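Local coordinates for MmoQ Response regulator (Methylococcus capsulatus, PDB 3LJX), which is the HDOD-containing part of a response regulator that, as a whole protein, probably makes cyclic di-GMP from GTP, at residues 48-53 and 139-144; 67-72 and 192-197; 71-76 and 132-137. One frame throughout, in Å; residues are numbered along the deposited sequence.

Interaction 1 of 3, residues 48-53 and 139-144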
ATOM      1  N   ALA A  48       2.071   1.461  -7.254  1.00 25.09           N
ATOM      2  CA  ALA A  48       3.313   2.007  -7.824  1.00 25.40           C
ATOM      3  C   ALA A  48       3.237   3.524  -8.048  1.00 27.35           C
ATOM      4  O   ALA A  48       4.044   4.285  -7.496  1.00 27.44           O
ATOM      5  CB  ALA A  48       3.698   1.291  -9.134  1.00 22.89           C
ATOM      6  N   LEU A  49       2.272   3.967  -8.853  1.00 23.53           N
ATOM      7  CA  LEU A  49       2.200   5.385  -9.217  1.00 24.03           C
ATOM      8  C   LEU A  49       1.897   6.254  -8.002  1.00 23.09           C
ATOM      9  O   LEU A  49       2.393   7.377  -7.888  1.00 20.77           O
ATOM     10  CB  LEU A  49       1.173   5.629 -10.329  1.00 26.72           C
ATOM     11  CG  LEU A  49       1.136   7.058 -10.888  1.00 27.81           C
ATOM     12  CD1 LEU A  49       2.532   7.562 -11.332  1.00 23.04           C
ATOM     13  CD2 LEU A  49       0.154   7.131 -12.023  1.00 29.74           C
ATOM     14  N   THR A  50       1.094   5.719  -7.083  1.00 22.05           N
ATOM     15  CA  THR A  50       0.778   6.428  -5.842  1.00 24.28           C
ATOM     16  C   THR A  50       2.012   6.688  -4.975  1.00 22.05           C
ATOM     17  O   THR A  50       2.212   7.798  -4.467  1.00 19.51           O
ATOM     18  CB  THR A  50      -0.259   5.670  -5.035  1.00 23.67           C
ATOM     19  OG1 THR A  50      -1.500   5.683  -5.756  1.00 24.46           O
ATOM     20  CG2 THR A  50      -0.435   6.335  -3.701  1.00 25.28           C
ATOM     21  N   GLY A  51       2.839   5.659  -4.812  1.00 21.93           N
ATOM     22  CA  GLY A  51       4.119   5.812  -4.141  1.00 23.68           C
ATOM     23  C   GLY A  51       5.022   6.876  -4.762  1.00 24.39           C
ATOM     24  O   GLY A  51       5.530   7.743  -4.043  1.00 22.89           O
ATOM     25  N   ARG A  52       5.231   6.814  -6.083  1.00 23.32           N
ATOM     26  CA  ARG A  52       6.093   7.770  -6.790  0.50 23.49           C
ATOM     27  C   ARG A  52       5.633   9.190  -6.531  1.00 22.87           C
ATOM     28  O   ARG A  52       6.435  10.075  -6.264  1.00 20.29           O
ATOM     29  CB  ARG A  52       6.059   7.541  -8.308  0.50 25.59           C
ATOM     30  CG  ARG A  52       6.995   6.474  -8.849  0.50 29.76           C
ATOM     31  CD  ARG A  52       7.043   6.513 -10.397  0.50 31.57           C
ATOM     32  NE  ARG A  52       7.910   7.582 -10.905  0.50 35.41           N
ATOM     33  CZ  ARG A  52       8.210   7.761 -12.191  0.50 37.03           C
ATOM     34  NH1 ARG A  52       7.712   6.945 -13.114  0.50 39.73           N
ATOM     35  NH2 ARG A  52       9.010   8.754 -12.555  0.50 31.83           N
ATOM     36  N   ILE A  53       4.322   9.395  -6.629  1.00 20.59           N
ATOM     37  CA  ILE A  53       3.741  10.716  -6.417  1.00 20.72           C
ATOM     38  C   ILE A  53       3.959  11.215  -4.988  1.00 21.14           C
ATOM     39  O   ILE A  53       4.382  12.345  -4.787  1.00 23.87           O
ATOM     40  CB  ILE A  53       2.246  10.742  -6.808  1.00 21.52           C
ATOM     41  CG1 ILE A  53       2.128  10.626  -8.331  1.00 22.55           C
ATOM     42  CG2 ILE A  53       1.578  12.037  -6.315  1.00 14.97           C
ATOM     43  CD1 ILE A  53       0.767  10.207  -8.818  1.00 22.49           C
ATOM     44  N   GLY A 139      -3.463   1.742   3.530  1.00 26.39           N
ATOM     45  CA  GLY A 139      -4.007   0.427   3.251  1.00 26.08           C
ATOM     46  C   GLY A 139      -3.518  -0.059   1.893  1.00 23.51           C
ATOM     47  O   GLY A 139      -3.049  -1.189   1.747  1.00 20.82           O
ATOM     48  N   LEU A 140      -3.612   0.810   0.894  1.00 22.61           N
ATOM     49  CA  LEU A 140      -3.130   0.494  -0.443  1.00 26.20           C
ATOM     50  C   LEU A 140      -1.683  -0.012  -0.430  1.00 28.57           C
ATOM     51  O   LEU A 140      -1.336  -0.981  -1.134  1.00 27.29           O
ATOM     52  CB  LEU A 140      -3.227   1.735  -1.329  1.00 24.66           C
ATOM     53  CG  LEU A 140      -2.873   1.578  -2.803  1.00 25.01           C
ATOM     54  CD1 LEU A 140      -3.964   0.785  -3.533  1.00 20.08           C
ATOM     55  CD2 LEU A 140      -2.667   2.948  -3.466  1.00 25.62           C
ATOM     56  N   LEU A 141      -0.853   0.635   0.385  1.00 24.08           N
ATOM     57  CA  LEU A 141       0.601   0.456   0.338  1.00 22.70           C
ATOM     58  C   LEU A 141       1.130  -0.513   1.395  1.00 24.90           C
ATOM     59  O   LEU A 141       2.324  -0.791   1.431  1.00 22.33           O
ATOM     60  CB  LEU A 141       1.285   1.812   0.527  1.00 19.19           C
ATOM     61  CG  LEU A 141       1.662   2.706  -0.664  1.00 27.12           C
ATOM     62  CD1 LEU A 141       1.103   2.230  -2.017  1.00 20.97           C
ATOM     63  CD2 LEU A 141       1.327   4.174  -0.389  1.00 22.19           C
ATOM     64  N   ALA A 142       0.238  -1.025   2.244  1.00 25.10           N
ATOM     65  CA  ALA A 142       0.609  -1.813   3.431  1.00 23.87           C
ATOM     66  C   ALA A 142       1.595  -2.977   3.217  1.00 25.36           C
ATOM     67  O   ALA A 142       2.247  -3.433   4.171  1.00 23.01           O
ATOM     68  CB  ALA A 142      -0.659  -2.318   4.137  1.00 24.94           C
ATOM     69  N   ASP A 143       1.692  -3.486   1.989  1.00 26.11           N
ATOM     70  CA  ASP A 143       2.679  -4.534   1.706  1.00 27.31           C
ATOM     71  C   ASP A 143       3.362  -4.342   0.355  1.00 28.30           C
ATOM     72  O   ASP A 143       3.701  -5.306  -0.346  1.00 25.83           O
ATOM     73  CB  ASP A 143       2.086  -5.944   1.856  1.00 28.89           C
ATOM     74  CG  ASP A 143       0.913  -6.195   0.934  1.00 38.19           C
ATOM     75  OD1 ASP A 143       0.583  -5.318   0.103  1.00 43.49           O
ATOM     76  OD2 ASP A 143       0.308  -7.279   1.049  1.00 44.36           O
ATOM     77  N   VAL A 144       3.586  -3.078   0.013  1.00 23.96           N
ATOM     78  CA  VAL A 144       4.259  -2.736  -1.221  1.00 21.82           C
ATOM     79  C   VAL A 144       5.673  -3.338  -1.276  1.00 23.26           C
ATOM     80  O   VAL A 144       6.244  -3.496  -2.351  1.00 23.79           O
ATOM     81  CB  VAL A 144       4.296  -1.199  -1.427  1.00 24.42           C
ATOM     82  CG1 VAL A 144       5.299  -0.543  -0.470  1.00 20.19           C
ATOM     83  CG2 VAL A 144       4.639  -0.880  -2.862  1.00 16.08           C
TER
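T50 meets L140 and L141 inside the all-helical HDOD domain. The contact joins helix 47-58 to the later part of helix 132-141, close to the centre of the chain. The side chains of T50 and L140 meet end on. L140 holds CG anti to its backbone N (chi1 -175°), and its CD2 methyl ends 3.8 Å from T50 OG1. The same methyl lies 4.1 Å from T50 CG2, so it meets both branches of the threonine. The hydroxyl faces a methyl but keeps a polar partner. With chi1 at -67° it sits beside the backbone N of T50 and hydrogen-bonds to the carbonyl of D46, one turn back. Its polar need is met by its own chain, and apolar neighbours can close over it. G51 follows T50 on the same helix, and W192 lies against it and against L141. A117 of helix 106-125 also touches L140. All three touching residues are buried. The looser of the two leucine contacts is with L141, whose CD2 stands 4.3 Å from T50 CG2.

Interaction 2 of 3, residues 67-72 and 192-197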
ATOM      1  N   PRO A  67       4.323  16.951   4.887  1.00 35.57           N
ATOM      2  CA  PRO A  67       4.167  15.787   4.005  1.00 37.71           C
ATOM      3  C   PRO A  67       2.697  15.530   3.672  1.00 35.48           C
ATOM      4  O   PRO A  67       1.813  15.995   4.401  1.00 31.85           O
ATOM      5  CB  PRO A  67       4.722  14.645   4.851  1.00 40.06           C
ATOM      6  CG  PRO A  67       4.402  15.083   6.278  1.00 41.26           C
ATOM      7  CD  PRO A  67       4.654  16.568   6.270  1.00 39.50           C
ATOM      8  N   VAL A  68       2.452  14.821   2.567  1.00 30.87           N
ATOM      9  CA  VAL A  68       1.106  14.420   2.165  1.00 28.25           C
ATOM     10  C   VAL A  68       1.024  12.902   2.140  1.00 27.66           C
ATOM     11  O   VAL A  68       2.051  12.214   2.066  1.00 27.39           O
ATOM     12  CB  VAL A  68       0.707  14.981   0.758  1.00 28.65           C
ATOM     13  CG1 VAL A  68       0.650  16.491   0.776  1.00 26.95           C
ATOM     14  CG2 VAL A  68       1.662  14.495  -0.314  1.00 19.05           C
ATOM     15  N   ALA A  69      -0.201  12.388   2.191  1.00 24.55           N
ATOM     16  CA  ALA A  69      -0.449  10.959   2.276  1.00 20.71           C
ATOM     17  C   ALA A  69      -1.685  10.579   1.462  1.00 26.06           C
ATOM     18  O   ALA A  69      -2.371   9.605   1.771  1.00 31.82           O
ATOM     19  CB  ALA A  69      -0.616  10.537   3.743  1.00 18.24           C
ATOM     20  N   SER A  70      -1.973  11.360   0.430  1.00 25.98           N
ATOM     21  CA  SER A  70      -2.982  10.980  -0.549  1.00 27.68           C
ATOM     22  C   SER A  70      -2.699  11.670  -1.886  1.00 27.31           C
ATOM     23  O   SER A  70      -2.129  12.772  -1.928  1.00 23.92           O
ATOM     24  CB  SER A  70      -4.366  11.378  -0.056  1.00 28.64           C
ATOM     25  OG  SER A  70      -4.457  12.789   0.013  1.00 31.45           O
ATOM     26  N   VAL A  71      -3.103  11.039  -2.984  1.00 25.85           N
ATOM     27  CA  VAL A  71      -2.879  11.649  -4.283  1.00 28.08           C
ATOM     28  C   VAL A  71      -3.539  13.029  -4.348  1.00 32.48           C
ATOM     29  O   VAL A  71      -2.944  13.981  -4.858  1.00 30.57           O
ATOM     30  CB  VAL A  71      -3.384  10.764  -5.413  1.00 27.44           C
ATOM     31  CG1 VAL A  71      -2.964  11.338  -6.768  1.00 23.07           C
ATOM     32  CG2 VAL A  71      -2.846   9.346  -5.234  1.00 29.66           C
ATOM     33  N   ILE A  72      -4.753  13.157  -3.809  1.00 30.31           N
ATOM     34  CA  ILE A  72      -5.454  14.443  -3.904  1.00 25.26           C
ATOM     35  C   ILE A  72      -4.708  15.541  -3.119  1.00 27.21           C
ATOM     36  O   ILE A  72      -4.615  16.688  -3.569  1.00 27.34           O
ATOM     37  CB  ILE A  72      -6.913  14.340  -3.469  1.00 29.31           C
ATOM     38  CG1 ILE A  72      -7.662  15.628  -3.815  1.00 36.68           C
ATOM     39  CG2 ILE A  72      -7.008  14.038  -1.987  1.00 27.25           C
ATOM     40  CD1 ILE A  72      -7.786  15.881  -5.299  1.00 39.24           C
ATOM     41  N   TRP A 192       9.065   7.433   1.564  1.00 23.52           N
ATOM     42  CA  TRP A 192       8.058   8.185   0.811  1.00 25.51           C
ATOM     43  C   TRP A 192       7.353   9.266   1.633  1.00 27.58           C
ATOM     44  O   TRP A 192       6.455   9.950   1.130  1.00 27.82           O
ATOM     45  CB  TRP A 192       7.035   7.241   0.173  1.00 24.35           C
ATOM     46  CG  TRP A 192       7.670   6.271  -0.751  1.00 20.59           C
ATOM     47  CD1 TRP A 192       8.967   6.294  -1.206  1.00 26.35           C
ATOM     48  CD2 TRP A 192       7.063   5.116  -1.327  1.00 21.88           C
ATOM     49  NE1 TRP A 192       9.193   5.223  -2.041  1.00 29.38           N
ATOM     50  CE2 TRP A 192       8.039   4.485  -2.133  1.00 28.74           C
ATOM     51  CE3 TRP A 192       5.785   4.550  -1.245  1.00 22.48           C
ATOM     52  CZ2 TRP A 192       7.778   3.320  -2.848  1.00 25.67           C
ATOM     53  CZ3 TRP A 192       5.524   3.394  -1.957  1.00 24.45           C
ATOM     54  CH2 TRP A 192       6.515   2.792  -2.750  1.00 30.19           C
ATOM     55  N   GLY A 193       7.754   9.413   2.894  1.00 26.02           N
ATOM     56  CA  GLY A 193       7.271  10.521   3.695  1.00 26.67           C
ATOM     57  C   GLY A 193       6.430  10.217   4.922  1.00 30.08           C
ATOM     58  O   GLY A 193       6.167  11.126   5.710  1.00 31.25           O
ATOM     59  N   PHE A 194       6.008   8.967   5.106  1.00 24.49           N
ATOM     60  CA  PHE A 194       5.152   8.637   6.248  1.00 23.36           C
ATOM     61  C   PHE A 194       5.914   8.760   7.570  1.00 25.56           C
ATOM     62  O   PHE A 194       7.028   8.268   7.704  1.00 30.34           O
ATOM     63  CB  PHE A 194       4.563   7.225   6.105  1.00 24.47           C
ATOM     64  CG  PHE A 194       3.429   7.134   5.112  1.00 27.93           C
ATOM     65  CD1 PHE A 194       2.116   7.349   5.516  1.00 27.65           C
ATOM     66  CD2 PHE A 194       3.672   6.832   3.777  1.00 25.27           C
ATOM     67  CE1 PHE A 194       1.070   7.262   4.610  1.00 26.52           C
ATOM     68  CE2 PHE A 194       2.632   6.751   2.865  1.00 25.33           C
ATOM     69  CZ  PHE A 194       1.325   6.970   3.285  1.00 24.00           C
ATOM     70  N   PRO A 195       5.320   9.421   8.559  1.00 26.99           N
ATOM     71  CA  PRO A 195       6.011   9.502   9.854  1.00 29.32           C
ATOM     72  C   PRO A 195       5.956   8.171  10.610  1.00 28.44           C
ATOM     73  O   PRO A 195       5.099   7.326  10.337  1.00 26.49           O
ATOM     74  CB  PRO A 195       5.222  10.586  10.600  1.00 30.89           C
ATOM     75  CG  PRO A 195       3.828  10.487  10.039  1.00 28.63           C
ATOM     76  CD  PRO A 195       4.008  10.095   8.575  1.00 28.20           C
ATOM     77  N   GLN A 196       6.862   7.985  11.560  1.00 30.06           N
ATOM     78  CA  GLN A 196       6.987   6.696  12.227  1.00 29.94           C
ATOM     79  C   GLN A 196       5.709   6.153  12.900  1.00 26.23           C
ATOM     80  O   GLN A 196       5.536   4.934  12.943  1.00 26.31           O
ATOM     81  CB  GLN A 196       8.162   6.694  13.213  1.00 35.55           C
ATOM     82  CG  GLN A 196       8.622   5.295  13.608  1.00 47.77           C
ATOM     83  CD  GLN A 196       9.532   5.297  14.830  1.00 65.58           C
ATOM     84  OE1 GLN A 196      10.615   5.900  14.820  1.00 75.47           O
ATOM     85  NE2 GLN A 196       9.094   4.624  15.896  1.00 65.40           N
ATOM     86  N   VAL A 197       4.817   7.006  13.419  1.00 22.61           N
ATOM     87  CA  VAL A 197       3.604   6.448  14.058  1.00 29.33           C
ATOM     88  C   VAL A 197       2.827   5.559  13.115  1.00 29.57           C
ATOM     89  O   VAL A 197       2.290   4.539  13.534  1.00 32.84           O
ATOM     90  CB  VAL A 197       2.574   7.479  14.612  1.00 30.36           C
ATOM     91  CG1 VAL A 197       2.897   7.855  16.037  1.00 30.82           C
ATOM     92  CG2 VAL A 197       2.391   8.682  13.666  1.00 26.53           C
TER
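G193 and F194 meet P67 and A69 where two loops leading into helices 71-78 and 196-204 pass each other in the HDOD domain. W192 comes first. Its indole leads away from residues 67-72, but its backbone O accepts a bond from N58 ND2. N58 OD1 in turn takes V68 N, so one asparagine of helix 47-58 ties both loops. G193 follows at the end of helix 181-191, in a Schellman motif. Its phi of 116° suits a residue without a side chain, and a CB would also point at P67. The G193 carbonyl O lies 3.9 Å from P67 CB, and P67 itself is exposed. F194 comes next. Its CG stands anti to the carbonyl carbon (chi1 -76°), and the far part of the ring returns toward A69. The methyl A69 CB approaches the ring obliquely, 3.8 Å from F194 CE1 and 4.1 Å from F194 CZ. L54 of helix 47-58 also touches this ring. P195 then takes the N-cap position, and helix 196-204 starts. Direct contact is therefore by van der Waals touch, apolar at A69 and F194 and methylene against carbonyl at P67 and G193, while N58 supplies a polar link shared by both loops.

Interaction 3 of 3, residues 71-76 and 132-137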
ATOM      1  N   VAL A  71      -3.103  11.039  -2.984  1.00 25.85           N
ATOM      2  CA  VAL A  71      -2.879  11.649  -4.283  1.00 28.08           C
ATOM      3  C   VAL A  71      -3.539  13.029  -4.348  1.00 32.48           C
ATOM      4  O   VAL A  71      -2.944  13.981  -4.858  1.00 30.57           O
ATOM      5  CB  VAL A  71      -3.384  10.764  -5.413  1.00 27.44           C
ATOM      6  CG1 VAL A  71      -2.964  11.338  -6.768  1.00 23.07           C
ATOM      7  CG2 VAL A  71      -2.846   9.346  -5.234  1.00 29.66           C
ATOM      8  N   ILE A  72      -4.753  13.157  -3.809  1.00 30.31           N
ATOM      9  CA  ILE A  72      -5.454  14.443  -3.904  1.00 25.26           C
ATOM     10  C   ILE A  72      -4.708  15.541  -3.119  1.00 27.21           C
ATOM     11  O   ILE A  72      -4.615  16.688  -3.569  1.00 27.34           O
ATOM     12  CB  ILE A  72      -6.913  14.340  -3.469  1.00 29.31           C
ATOM     13  CG1 ILE A  72      -7.662  15.628  -3.815  1.00 36.68           C
ATOM     14  CG2 ILE A  72      -7.008  14.038  -1.987  1.00 27.25           C
ATOM     15  CD1 ILE A  72      -7.786  15.881  -5.299  1.00 39.24           C
ATOM     16  N   ASP A  73      -4.147  15.189  -1.964  1.00 24.92           N
ATOM     17  CA  ASP A  73      -3.329  16.155  -1.227  1.00 27.82           C
ATOM     18  C   ASP A  73      -2.026  16.488  -1.954  1.00 26.39           C
ATOM     19  O   ASP A  73      -1.570  17.633  -1.927  1.00 26.35           O
ATOM     20  CB  ASP A  73      -3.047  15.675   0.190  1.00 29.59           C
ATOM     21  CG  ASP A  73      -4.301  15.635   1.039  1.00 37.21           C
ATOM     22  OD1 ASP A  73      -5.136  16.564   0.902  1.00 34.82           O
ATOM     23  OD2 ASP A  73      -4.454  14.672   1.830  1.00 40.35           O
ATOM     24  N   ALA A  74      -1.428  15.498  -2.607  1.00 20.32           N
ATOM     25  CA  ALA A  74      -0.235  15.783  -3.403  1.00 24.60           C
ATOM     26  C   ALA A  74      -0.566  16.798  -4.510  1.00 25.14           C
ATOM     27  O   ALA A  74       0.180  17.763  -4.741  1.00 23.69           O
ATOM     28  CB  ALA A  74       0.348  14.500  -3.991  1.00 21.89           C
ATOM     29  N   ILE A  75      -1.696  16.589  -5.179  1.00 24.43           N
ATOM     30  CA  ILE A  75      -2.120  17.494  -6.238  1.00 29.58           C
ATOM     31  C   ILE A  75      -2.279  18.925  -5.712  1.00 33.23           C
ATOM     32  O   ILE A  75      -1.728  19.858  -6.291  1.00 36.38           O
ATOM     33  CB  ILE A  75      -3.436  17.041  -6.875  1.00 30.15           C
ATOM     34  CG1 ILE A  75      -3.218  15.787  -7.713  1.00 31.30           C
ATOM     35  CG2 ILE A  75      -3.987  18.136  -7.756  1.00 32.09           C
ATOM     36  CD1 ILE A  75      -4.497  15.285  -8.378  1.00 31.26           C
ATOM     37  N   ASP A  76      -3.018  19.092  -4.614  1.00 30.26           N
ATOM     38  CA  ASP A  76      -3.179  20.413  -3.992  1.00 30.25           C
ATOM     39  C   ASP A  76      -1.823  21.032  -3.687  1.00 29.81           C
ATOM     40  O   ASP A  76      -1.650  22.237  -3.793  1.00 29.80           O
ATOM     41  CB  ASP A  76      -3.975  20.329  -2.681  1.00 37.43           C
ATOM     42  CG  ASP A  76      -5.380  19.776  -2.874  1.00 54.42           C
ATOM     43  OD1 ASP A  76      -5.849  19.717  -4.034  1.00 60.12           O
ATOM     44  OD2 ASP A  76      -6.013  19.395  -1.857  1.00 59.67           O
ATOM     45  N   PRO A 132      -9.442   9.478   6.769  1.00 24.34           N
ATOM     46  CA  PRO A 132      -9.699   8.284   5.928  1.00 25.53           C
ATOM     47  C   PRO A 132      -8.992   8.296   4.572  1.00 24.26           C
ATOM     48  O   PRO A 132      -8.538   7.245   4.109  1.00 26.83           O
ATOM     49  CB  PRO A 132     -11.224   8.276   5.769  1.00 23.46           C
ATOM     50  CG  PRO A 132     -11.724   8.990   7.056  1.00 30.97           C
ATOM     51  CD  PRO A 132     -10.673  10.046   7.358  1.00 25.88           C
ATOM     52  N   LYS A 133      -8.874   9.454   3.940  1.00 20.07           N
ATOM     53  CA  LYS A 133      -8.150   9.504   2.667  1.00 26.94           C
ATOM     54  C   LYS A 133      -6.674   9.119   2.838  1.00 29.77           C
ATOM     55  O   LYS A 133      -6.077   8.515   1.940  1.00 28.62           O
ATOM     56  CB  LYS A 133      -8.275  10.876   1.999  1.00 22.99           C
ATOM     57  CG  LYS A 133      -7.611  12.019   2.746  1.00 27.34           C
ATOM     58  CD  LYS A 133      -7.715  13.342   1.945  1.00 38.06           C
ATOM     59  CE  LYS A 133      -7.686  14.548   2.891  1.00 37.66           C
ATOM     60  NZ  LYS A 133      -7.662  15.866   2.176  1.00 38.05           N
ATOM     61  N   GLU A 134      -6.095   9.460   3.994  1.00 26.73           N
ATOM     62  CA  GLU A 134      -4.709   9.094   4.286  1.00 21.86           C
ATOM     63  C   GLU A 134      -4.638   7.611   4.666  1.00 24.98           C
ATOM     64  O   GLU A 134      -3.667   6.914   4.328  1.00 21.62           O
ATOM     65  CB  GLU A 134      -4.137   9.985   5.396  1.00 18.84           C
ATOM     66  CG  GLU A 134      -4.113  11.479   5.010  1.00 25.94           C
ATOM     67  CD  GLU A 134      -3.533  12.380   6.110  1.00 29.72           C
ATOM     68  OE1 GLU A 134      -3.561  11.986   7.295  1.00 28.06           O
ATOM     69  OE2 GLU A 134      -3.041  13.487   5.784  1.00 26.95           O
ATOM     70  N   ALA A 135      -5.674   7.133   5.367  1.00 19.58           N
ATOM     71  CA  ALA A 135      -5.750   5.729   5.749  1.00 21.11           C
ATOM     72  C   ALA A 135      -5.884   4.851   4.507  1.00 21.72           C
ATOM     73  O   ALA A 135      -5.271   3.782   4.425  1.00 16.89           O
ATOM     74  CB  ALA A 135      -6.929   5.489   6.718  1.00 20.97           C
ATOM     75  N   PHE A 136      -6.687   5.303   3.543  1.00 22.36           N
ATOM     76  CA  PHE A 136      -6.862   4.561   2.297  1.00 25.63           C
ATOM     77  C   PHE A 136      -5.492   4.258   1.700  1.00 26.58           C
ATOM     78  O   PHE A 136      -5.169   3.118   1.354  1.00 20.71           O
ATOM     79  CB  PHE A 136      -7.667   5.389   1.300  1.00 22.29           C
ATOM     80  CG  PHE A 136      -7.765   4.765  -0.055  1.00 26.13           C
ATOM     81  CD1 PHE A 136      -6.687   4.814  -0.937  1.00 26.67           C
ATOM     82  CD2 PHE A 136      -8.935   4.128  -0.461  1.00 26.72           C
ATOM     83  CE1 PHE A 136      -6.770   4.238  -2.202  1.00 25.22           C
ATOM     84  CE2 PHE A 136      -9.023   3.541  -1.719  1.00 28.22           C
ATOM     85  CZ  PHE A 136      -7.940   3.601  -2.595  1.00 25.19           C
ATOM     86  N   THR A 137      -4.691   5.311   1.608  1.00 22.77           N
ATOM     87  CA  THR A 137      -3.371   5.240   1.026  1.00 21.41           C
ATOM     88  C   THR A 137      -2.478   4.269   1.774  1.00 23.61           C
ATOM     89  O   THR A 137      -1.782   3.455   1.159  1.00 20.98           O
ATOM     90  CB  THR A 137      -2.718   6.636   0.996  1.00 23.99           C
ATOM     91  OG1 THR A 137      -3.588   7.541   0.308  1.00 29.96           O
ATOM     92  CG2 THR A 137      -1.386   6.594   0.269  1.00 23.55           C
TER
HETATM   93  O   HOH W   1      -4.192   8.571  -2.268  1.00 23.96           O
HETATM   94  O   HOH W   2      -2.309  14.098   3.248  1.00 19.43           O
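The segments of helices 71-78 and 132-141 cross steeply, at 113° between their N-to-C directions, with axes 10.6 Å apart at closest approach. K133 reaches across to D73. It has CG between its backbone N and carbonyl carbon (chi1 66°), and beyond CG the chain is extended. It crosses the D73 side chain at about a right angle. K133 NZ donates to the syn lone pair of D73 OD1 at 2.9 Å, and this bond is part of a salt bridge. The aliphatic part of the lysine also passes I72, with K133 CD 4.1 Å from I72 CG2. D73 OD2, the other carboxylate oxygen, is hydrogen-bonded to S70 OG, and a water donates to it at 2.6 Å. The same water donates to E134 OE2 at 2.7 Å. It thus bridges two like charges, D73 OD2 and E134 OE2, which stand 4.4 Å apart; K133 probably eases their repulsion. With an alanine at D73, K133 NZ would probably lose its salt-bridge mate, and the bridging water and S70 OG would each lose a partner. Deeper in, a second water accepts from V71 N at 2.8 Å and donates to T137 OG1, itself hydrogen-bonded to A69 O. This water serves an amide in the first turn of helix 71-78, where no earlier turn exists to take it. S70, the partner of D73 OD2, is the N-cap of that helix. The arrangement joins a surface salt bridge and water links between crossing helices at a capped helix N-terminus of the HDOD domain.

Overall arrangement
All three contacts lie in the helical HDOD domain. Interaction 1 is near the centre of the chain; interactions 2 and 3 sit about 12 Å from it, on the same side. The centre of interaction 1 is about 11 Å from those of the other two, and the centres of interactions 2 and 3 are about 8 Å apart. Interactions 2 and 3 share V71 and I72 of helix 71-78. Interactions 1 and 3 share helix 132-141. Along the chain, interaction 3 is nested within the loop closed by interaction 1, while the segments of interactions 1 and 2 alternate. V71 CG2 packs on T50 OG1 at 3.9 Å. Buried core, loop contact and surface salt bridge thus form one cluster.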